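Local coordinates for Os03g0854200 protein (Oryza sativa Japonica Group, PDB 3HKM) that cleaves DNA hydrolytically and RNA phosphorolytically in vitro, binds double-stranded DNA and single-stranded RNA, and is probably a component of the exosome core complex, at residues V40-Y45 with I120-A125; I62-K67 with R86-I91. One frame throughout, in Å; residues are numbered along the deposited sequence.

Contact 1: residues V40-Y45 with I120-A125; sequences VLAAVY and INACCA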
ATOM      1  N   VAL A  40      -9.805  -3.253  -0.224  1.00 19.26           N
ATOM      2  CA  VAL A  40      -9.362  -2.750  -1.514  1.00 21.02           C
ATOM      3  C   VAL A  40      -9.231  -3.892  -2.531  1.00 20.54           C
ATOM      4  O   VAL A  40      -8.913  -5.021  -2.158  1.00 21.16           O
ATOM      5  CB  VAL A  40      -7.985  -2.060  -1.334  1.00 23.85           C
ATOM      6  CG1 VAL A  40      -7.045  -2.405  -2.471  1.00 22.37           C
ATOM      7  CG2 VAL A  40      -8.134  -0.540  -1.126  1.00 18.52           C
ATOM      8  N   LEU A  41      -9.480  -3.601  -3.809  1.00 19.58           N
ATOM      9  CA  LEU A  41      -9.233  -4.574  -4.877  1.00 19.44           C
ATOM     10  C   LEU A  41      -8.143  -4.094  -5.833  1.00 18.94           C
ATOM     11  O   LEU A  41      -8.260  -3.026  -6.434  1.00 19.35           O
ATOM     12  CB  LEU A  41     -10.513  -4.891  -5.660  1.00 21.75           C
ATOM     13  CG  LEU A  41     -10.318  -5.701  -6.954  1.00 20.89           C
ATOM     14  CD1 LEU A  41      -9.807  -7.108  -6.648  1.00 21.22           C
ATOM     15  CD2 LEU A  41     -11.600  -5.773  -7.778  1.00 20.81           C
ATOM     16  N   ALA A  42      -7.092  -4.899  -5.972  1.00 18.74           N
ATOM     17  CA  ALA A  42      -5.928  -4.563  -6.800  1.00 19.82           C
ATOM     18  C   ALA A  42      -5.813  -5.443  -8.052  1.00 19.31           C
ATOM     19  O   ALA A  42      -5.739  -6.657  -7.952  1.00 19.20           O
ATOM     20  CB  ALA A  42      -4.646  -4.668  -5.970  1.00 18.90           C
ATOM     21  N   ALA A  43      -5.786  -4.824  -9.228  1.00 21.66           N
ATOM     22  CA  ALA A  43      -5.747  -5.566 -10.494  1.00 21.52           C
ATOM     23  C   ALA A  43      -4.511  -5.194 -11.307  1.00 20.61           C
ATOM     24  O   ALA A  43      -4.257  -4.014 -11.537  1.00 20.47           O
ATOM     25  CB  ALA A  43      -7.020  -5.307 -11.309  1.00 17.46           C
ATOM     26  N   VAL A  44      -3.748  -6.197 -11.739  1.00 18.42           N
ATOM     27  CA  VAL A  44      -2.517  -5.973 -12.491  1.00 19.44           C
ATOM     28  C   VAL A  44      -2.572  -6.699 -13.821  1.00 20.14           C
ATOM     29  O   VAL A  44      -3.040  -7.826 -13.884  1.00 19.44           O
ATOM     30  CB  VAL A  44      -1.287  -6.485 -11.730  1.00 19.02           C
ATOM     31  CG1 VAL A  44      -0.011  -6.045 -12.437  1.00 18.64           C
ATOM     32  CG2 VAL A  44      -1.310  -5.993 -10.287  1.00 17.63           C
ATOM     33  N   TYR A  45      -2.075  -6.069 -14.882  1.00 18.76           N
ATOM     34  CA  TYR A  45      -2.230  -6.652 -16.212  1.00 20.41           C
ATOM     35  C   TYR A  45      -0.930  -7.130 -16.916  1.00 23.31           C
ATOM     36  O   TYR A  45      -0.580  -6.636 -17.977  1.00 23.64           O
ATOM     37  CB  TYR A  45      -3.110  -5.728 -17.071  1.00 19.85           C
ATOM     38  CG  TYR A  45      -4.488  -5.580 -16.447  1.00 19.50           C
ATOM     39  CD1 TYR A  45      -5.467  -6.539 -16.655  1.00 20.69           C
ATOM     40  CD2 TYR A  45      -4.784  -4.523 -15.595  1.00 20.59           C
ATOM     41  CE1 TYR A  45      -6.718  -6.437 -16.058  1.00 20.82           C
ATOM     42  CE2 TYR A  45      -6.034  -4.413 -14.990  1.00 19.81           C
ATOM     43  CZ  TYR A  45      -6.995  -5.375 -15.228  1.00 21.16           C
ATOM     44  OH  TYR A  45      -8.238  -5.280 -14.642  1.00 23.58           O
ATOM     45  N   ILE A 120      -1.470   0.018  -0.827  1.00 15.91           N
ATOM     46  CA  ILE A 120      -0.085  -0.355  -1.088  1.00 16.90           C
ATOM     47  C   ILE A 120       0.160  -1.867  -0.947  1.00 16.54           C
ATOM     48  O   ILE A 120       0.657  -2.514  -1.863  1.00 16.54           O
ATOM     49  CB  ILE A 120       0.872   0.455  -0.171  1.00 16.02           C
ATOM     50  CG1 ILE A 120       0.833   1.939  -0.579  1.00 17.70           C
ATOM     51  CG2 ILE A 120       2.296  -0.094  -0.244  1.00 13.88           C
ATOM     52  CD1 ILE A 120       1.819   2.818   0.160  1.00 17.33           C
ATOM     53  N   ASN A 121      -0.183  -2.418   0.212  1.00 16.82           N
ATOM     54  CA  ASN A 121      -0.053  -3.851   0.465  1.00 17.73           C
ATOM     55  C   ASN A 121      -0.828  -4.697  -0.541  1.00 17.39           C
ATOM     56  O   ASN A 121      -0.337  -5.715  -1.032  1.00 17.11           O
ATOM     57  CB  ASN A 121      -0.553  -4.172   1.870  1.00 18.07           C
ATOM     58  CG  ASN A 121       0.255  -3.483   2.944  1.00 16.33           C
ATOM     59  OD1 ASN A 121      -0.293  -3.015   3.938  1.00 18.83           O
ATOM     60  ND2 ASN A 121       1.560  -3.414   2.750  1.00 15.50           N
ATOM     61  N   ALA A 122      -2.059  -4.277  -0.811  1.00 17.35           N
ATOM     62  CA  ALA A 122      -2.913  -4.920  -1.802  1.00 16.80           C
ATOM     63  C   ALA A 122      -2.209  -5.029  -3.150  1.00 17.44           C
ATOM     64  O   ALA A 122      -2.273  -6.058  -3.821  1.00 16.11           O
ATOM     65  CB  ALA A 122      -4.192  -4.125  -1.951  1.00 17.25           C
ATOM     66  N   CYS A 123      -1.547  -3.945  -3.539  1.00 18.05           N
ATOM     67  CA  CYS A 123      -0.930  -3.835  -4.851  1.00 15.67           C
ATOM     68  C   CYS A 123       0.344  -4.635  -4.916  1.00 16.35           C
ATOM     69  O   CYS A 123       0.690  -5.165  -5.971  1.00 17.44           O
ATOM     70  CB  CYS A 123      -0.654  -2.374  -5.198  1.00 16.14           C
ATOM     71  SG  CYS A 123      -2.105  -1.516  -5.825  1.00 18.49           S
ATOM     72  N   CYS A 124       1.049  -4.720  -3.794  1.00 16.78           N
ATOM     73  CA  CYS A 124       2.251  -5.550  -3.735  1.00 17.32           C
ATOM     74  C   CYS A 124       1.887  -7.015  -3.910  1.00 15.94           C
ATOM     75  O   CYS A 124       2.622  -7.775  -4.542  1.00 17.35           O
ATOM     76  CB  CYS A 124       2.998  -5.359  -2.417  1.00 16.13           C
ATOM     77  SG  CYS A 124       4.410  -6.483  -2.238  1.00 18.01           S
ATOM     78  N   ALA A 125       0.749  -7.407  -3.350  1.00 15.91           N
ATOM     79  CA  ALA A 125       0.280  -8.783  -3.473  1.00 14.57           C
ATOM     80  C   ALA A 125      -0.144  -9.110  -4.899  1.00 18.19           C
ATOM     81  O   ALA A 125       0.185 -10.177  -5.417  1.00 19.93           O
ATOM     82  CB  ALA A 125      -0.859  -9.047  -2.511  1.00 15.98           C
TER
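Ala42 faces Ala122 and Cys123 where strand 40-44 packs against helix 120-125, the two axes approaching to 7.5 Å with their N-to-C directions 35° apart. This is alpha-on-beta packing in the RNase PH fold: helix 115-130 lies on one face of the mixed five-stranded sheet, over its central strand 38-49. The case illustrates how small side chains let a helix settle close to a sheet. At the nearest backbone pair, Ala42 CA stands 5.4 Å from Cys123 CA, and no long side chain separates them. The Ala42 methyl sits against the helix backbone itself, Ala42 CB lying 3.5 Å from Ala122 O and 4.0 Å from Cys123 CA. It also meets the thiol: Ala42 CB lies 4.1 Å from Cys123 SG. That sulfur is placed anti to its own carbonyl carbon (chi1 -81°), beside the backbone N, and Cys123 also touches Val104 and Leu106 of strand 100-110. Alternation along the strand brings Val40, Ala42 and Val44 to the helix side, and Val44 reaches Ala126, Leu127 and Ala130 further along the same helix. On the neighbouring strand 29-35, Trp33 packs against Ala122, so this alanine is held by two adjacent strands. All four touching residues are buried, their side chains meeting through carbon and sulfur. Val40 CG1 and Ala122 CB, modelled 3.4 Å apart, are doubtfully close, Val40 chi1 (138°) being unstaggered.

Contact 2: residues I62-K67 with R86-I91; sequences IEVVWK and RTLQSI
Gln89 meets Ile62 with its CG anti to its own carbonyl carbon (chi1 -68°) and its chain extended beyond it (chi2 178°), which carries the amide to the strand backbone. Ile62, for its part, has CG2 anti to the backbone N, and this branch reaches the helix, 4.1 Å from Leu88 CB. The glutamine shows how one long side chain can serve two chemistries. Its aliphatic part slides past Ile62 in the opposite direction, Gln89 CG lying 4.0 Å from Ile62 CB, while its end makes a hydrogen bond from Gln89 NE2 to Ile62 O at 3.0 Å. The donor lies in the carbonyl plane, with an N-H...O angle of 149°, although the oxygen is tilted out of the plane of the glutamine amide. Further along the strand, Val64 CG2 packs on Leu88 CD1 at 4.1 Å, and both Ile62 and Val64 cross Leu88 at about a right angle. Leu88 also reaches Cys123 and Leu127 of helix 115-130, whereas Gln89 is exposed, giving the contact a buried side and a polar margin. Strand 62-67 and helix 86-91 run nearly antiparallel, their axes 8.4 Å apart at the closest. Such a return path is the first half of a beta-alpha-beta crossover, in which helix 77-91 links strand 61-67 to strand 100-110, its parallel neighbour in the sheet of this RNase PH domain.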
ATOM      1  N   ILE A  62       5.355   1.182 -15.358  1.00 23.27           N
ATOM      2  CA  ILE A  62       4.316   0.827 -14.403  1.00 22.69           C
ATOM      3  C   ILE A  62       3.377   2.022 -14.314  1.00 23.45           C
ATOM      4  O   ILE A  62       3.826   3.145 -14.098  1.00 25.09           O
ATOM      5  CB  ILE A  62       4.894   0.464 -13.004  1.00 22.57           C
ATOM      6  CG1 ILE A  62       5.432  -0.973 -12.993  1.00 24.12           C
ATOM      7  CG2 ILE A  62       3.821   0.573 -11.934  1.00 20.50           C
ATOM      8  CD1 ILE A  62       6.753  -1.166 -13.701  1.00 25.02           C
ATOM      9  N   GLU A  63       2.083   1.786 -14.522  1.00 20.82           N
ATOM     10  CA  GLU A  63       1.088   2.852 -14.487  1.00 22.16           C
ATOM     11  C   GLU A  63      -0.033   2.508 -13.508  1.00 22.50           C
ATOM     12  O   GLU A  63      -0.331   1.334 -13.307  1.00 21.09           O
ATOM     13  CB  GLU A  63       0.526   3.092 -15.892  1.00 23.13           C
ATOM     14  CG  GLU A  63       1.620   3.261 -16.935  1.00 25.71           C
ATOM     15  CD  GLU A  63       1.136   3.940 -18.204  1.00 31.60           C
ATOM     16  OE1 GLU A  63      -0.073   3.846 -18.499  1.00 28.85           O
ATOM     17  OE2 GLU A  63       1.975   4.554 -18.906  1.00 32.84           O
ATOM     18  N   VAL A  64      -0.654   3.525 -12.906  1.00 19.35           N
ATOM     19  CA  VAL A  64      -1.650   3.291 -11.866  1.00 22.02           C
ATOM     20  C   VAL A  64      -2.845   4.253 -11.923  1.00 24.04           C
ATOM     21  O   VAL A  64      -2.688   5.461 -12.090  1.00 26.18           O
ATOM     22  CB  VAL A  64      -1.013   3.365 -10.455  1.00 23.90           C
ATOM     23  CG1 VAL A  64      -1.949   2.767  -9.413  1.00 21.57           C
ATOM     24  CG2 VAL A  64       0.336   2.654 -10.440  1.00 21.67           C
ATOM     25  N   VAL A  65      -4.045   3.702 -11.799  1.00 23.64           N
ATOM     26  CA  VAL A  65      -5.239   4.516 -11.685  1.00 23.13           C
ATOM     27  C   VAL A  65      -5.969   4.159 -10.401  1.00 25.51           C
ATOM     28  O   VAL A  65      -6.305   2.999 -10.156  1.00 23.12           O
ATOM     29  CB  VAL A  65      -6.164   4.421 -12.939  1.00 24.16           C
ATOM     30  CG1 VAL A  65      -5.770   3.260 -13.830  1.00 25.60           C
ATOM     31  CG2 VAL A  65      -7.640   4.360 -12.549  1.00 22.77           C
ATOM     32  N   TRP A  66      -6.175   5.180  -9.571  1.00 27.76           N
ATOM     33  CA  TRP A  66      -6.819   5.045  -8.280  1.00 24.17           C
ATOM     34  C   TRP A  66      -8.291   5.368  -8.466  1.00 24.02           C
ATOM     35  O   TRP A  66      -8.634   6.441  -8.947  1.00 24.86           O
ATOM     36  CB  TRP A  66      -6.188   6.031  -7.297  1.00 24.22           C
ATOM     37  CG  TRP A  66      -6.003   5.511  -5.898  1.00 26.94           C
ATOM     38  CD1 TRP A  66      -4.892   4.891  -5.386  1.00 26.90           C
ATOM     39  CD2 TRP A  66      -6.947   5.581  -4.829  1.00 26.71           C
ATOM     40  NE1 TRP A  66      -5.094   4.567  -4.069  1.00 23.80           N
ATOM     41  CE2 TRP A  66      -6.346   4.981  -3.701  1.00 25.76           C
ATOM     42  CE3 TRP A  66      -8.242   6.089  -4.717  1.00 25.02           C
ATOM     43  CZ2 TRP A  66      -6.996   4.877  -2.479  1.00 25.06           C
ATOM     44  CZ3 TRP A  66      -8.884   5.985  -3.507  1.00 27.21           C
ATOM     45  CH2 TRP A  66      -8.262   5.385  -2.400  1.00 28.96           C
ATOM     46  N   LYS A  67      -9.159   4.435  -8.094  1.00 24.72           N
ATOM     47  CA  LYS A  67     -10.593   4.593  -8.311  1.00 25.51           C
ATOM     48  C   LYS A  67     -11.352   4.611  -6.985  1.00 25.63           C
ATOM     49  O   LYS A  67     -11.251   3.666  -6.201  1.00 22.08           O
ATOM     50  CB  LYS A  67     -11.130   3.484  -9.233  1.00 25.37           C
ATOM     51  CG  LYS A  67     -10.219   3.192 -10.427  1.00 25.50           C
ATOM     52  CD  LYS A  67     -10.986   2.927 -11.717  1.00 26.09           C
ATOM     53  CE  LYS A  67     -11.481   1.498 -11.828  1.00 28.17           C
ATOM     54  NZ  LYS A  67     -11.974   1.207 -13.217  1.00 30.37           N
ATOM     55  N   ARG A  86       4.540   6.174  -7.237  1.00 22.79           N
ATOM     56  CA  ARG A  86       5.925   6.343  -6.796  1.00 23.56           C
ATOM     57  C   ARG A  86       6.447   5.079  -6.148  1.00 21.47           C
ATOM     58  O   ARG A  86       7.564   4.646  -6.418  1.00 20.33           O
ATOM     59  CB  ARG A  86       6.028   7.464  -5.759  1.00 25.93           C
ATOM     60  CG  ARG A  86       6.318   8.861  -6.289  1.00 27.40           C
ATOM     61  CD  ARG A  86       5.813   9.928  -5.295  1.00 28.36           C
ATOM     62  NE  ARG A  86       6.518   9.951  -4.005  1.00 33.20           N
ATOM     63  CZ  ARG A  86       6.249   9.160  -2.961  1.00 29.39           C
ATOM     64  NH1 ARG A  86       5.288   8.247  -3.026  1.00 28.49           N
ATOM     65  NH2 ARG A  86       6.948   9.277  -1.839  1.00 28.83           N
ATOM     66  N   THR A  87       5.633   4.517  -5.262  1.00 22.21           N
ATOM     67  CA  THR A  87       6.003   3.352  -4.464  1.00 20.70           C
ATOM     68  C   THR A  87       6.159   2.099  -5.319  1.00 22.00           C
ATOM     69  O   THR A  87       7.105   1.328  -5.144  1.00 21.84           O
ATOM     70  CB  THR A  87       4.933   3.057  -3.391  1.00 21.56           C
ATOM     71  OG1 THR A  87       4.672   4.236  -2.620  1.00 20.73           O
ATOM     72  CG2 THR A  87       5.402   1.946  -2.472  1.00 20.75           C
ATOM     73  N   LEU A  88       5.224   1.896  -6.243  1.00 20.11           N
ATOM     74  CA  LEU A  88       5.237   0.713  -7.082  1.00 20.15           C
ATOM     75  C   LEU A  88       6.379   0.755  -8.084  1.00 21.54           C
ATOM     76  O   LEU A  88       7.115  -0.215  -8.221  1.00 20.70           O
ATOM     77  CB  LEU A  88       3.908   0.543  -7.806  1.00 20.68           C
ATOM     78  CG  LEU A  88       2.711   0.132  -6.960  1.00 18.97           C
ATOM     79  CD1 LEU A  88       1.618  -0.319  -7.881  1.00 16.92           C
ATOM     80  CD2 LEU A  88       3.079  -0.981  -5.993  1.00 18.25           C
ATOM     81  N   GLN A  89       6.519   1.876  -8.787  1.00 20.92           N
ATOM     82  CA  GLN A  89       7.627   2.056  -9.719  1.00 21.63           C
ATOM     83  C   GLN A  89       8.949   1.808  -8.993  1.00 22.99           C
ATOM     84  O   GLN A  89       9.905   1.270  -9.561  1.00 23.27           O
ATOM     85  CB  GLN A  89       7.590   3.462 -10.336  1.00 21.99           C
ATOM     86  CG  GLN A  89       6.399   3.683 -11.259  1.00 21.23           C
ATOM     87  CD  GLN A  89       6.331   5.082 -11.839  1.00 23.55           C
ATOM     88  OE1 GLN A  89       6.759   6.054 -11.216  1.00 24.52           O
ATOM     89  NE2 GLN A  89       5.778   5.191 -13.040  1.00 24.03           N
ATOM     90  N   SER A  90       8.977   2.191  -7.722  1.00 21.13           N
ATOM     91  CA  SER A  90      10.132   2.000  -6.856  1.00 21.64           C
ATOM     92  C   SER A  90      10.496   0.530  -6.633  1.00 22.81           C
ATOM     93  O   SER A  90      11.662   0.143  -6.780  1.00 23.65           O
ATOM     94  CB  SER A  90       9.887   2.677  -5.503  1.00 21.71           C
ATOM     95  OG  SER A  90      10.952   2.420  -4.610  1.00 24.70           O
ATOM     96  N   ILE A  91       9.510  -0.289  -6.280  1.00 21.11           N
ATOM     97  CA  ILE A  91       9.801  -1.673  -5.908  1.00 21.09           C
ATOM     98  C   ILE A  91       9.921  -2.601  -7.102  1.00 20.18           C
ATOM     99  O   ILE A  91      10.524  -3.654  -6.998  1.00 20.27           O
ATOM    100  CB  ILE A  91       8.754  -2.258  -4.938  1.00 21.49           C
ATOM    101  CG1 ILE A  91       7.494  -2.677  -5.698  1.00 19.88           C
ATOM    102  CG2 ILE A  91       8.452  -1.285  -3.795  1.00 19.87           C
ATOM    103  CD1 ILE A  91       6.435  -3.320  -4.819  1.00 19.40           C
TER

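Both contacts fasten a helix to the same mixed sheet, contact 1 at the interior strand 38-49 and contact 2 at the outermost strand 61-67, with strand 100-110 between them. Their centres lie about 10 Å apart. The helices also meet directly, Cys123 CB packing 4.1 Å from Leu88 CD2, so one apolar layer runs on from one contact to the other. Position in the sheet matches the chemistry: contact 1 is wholly buried, with small apolar side chains and no hydrogen bond between its segments, while contact 2 uses larger aliphatic groups and adds a side-chain-to-backbone hydrogen bond at its exposed margin. In sequence, contact 2 falls entirely between the two segments of contact 1.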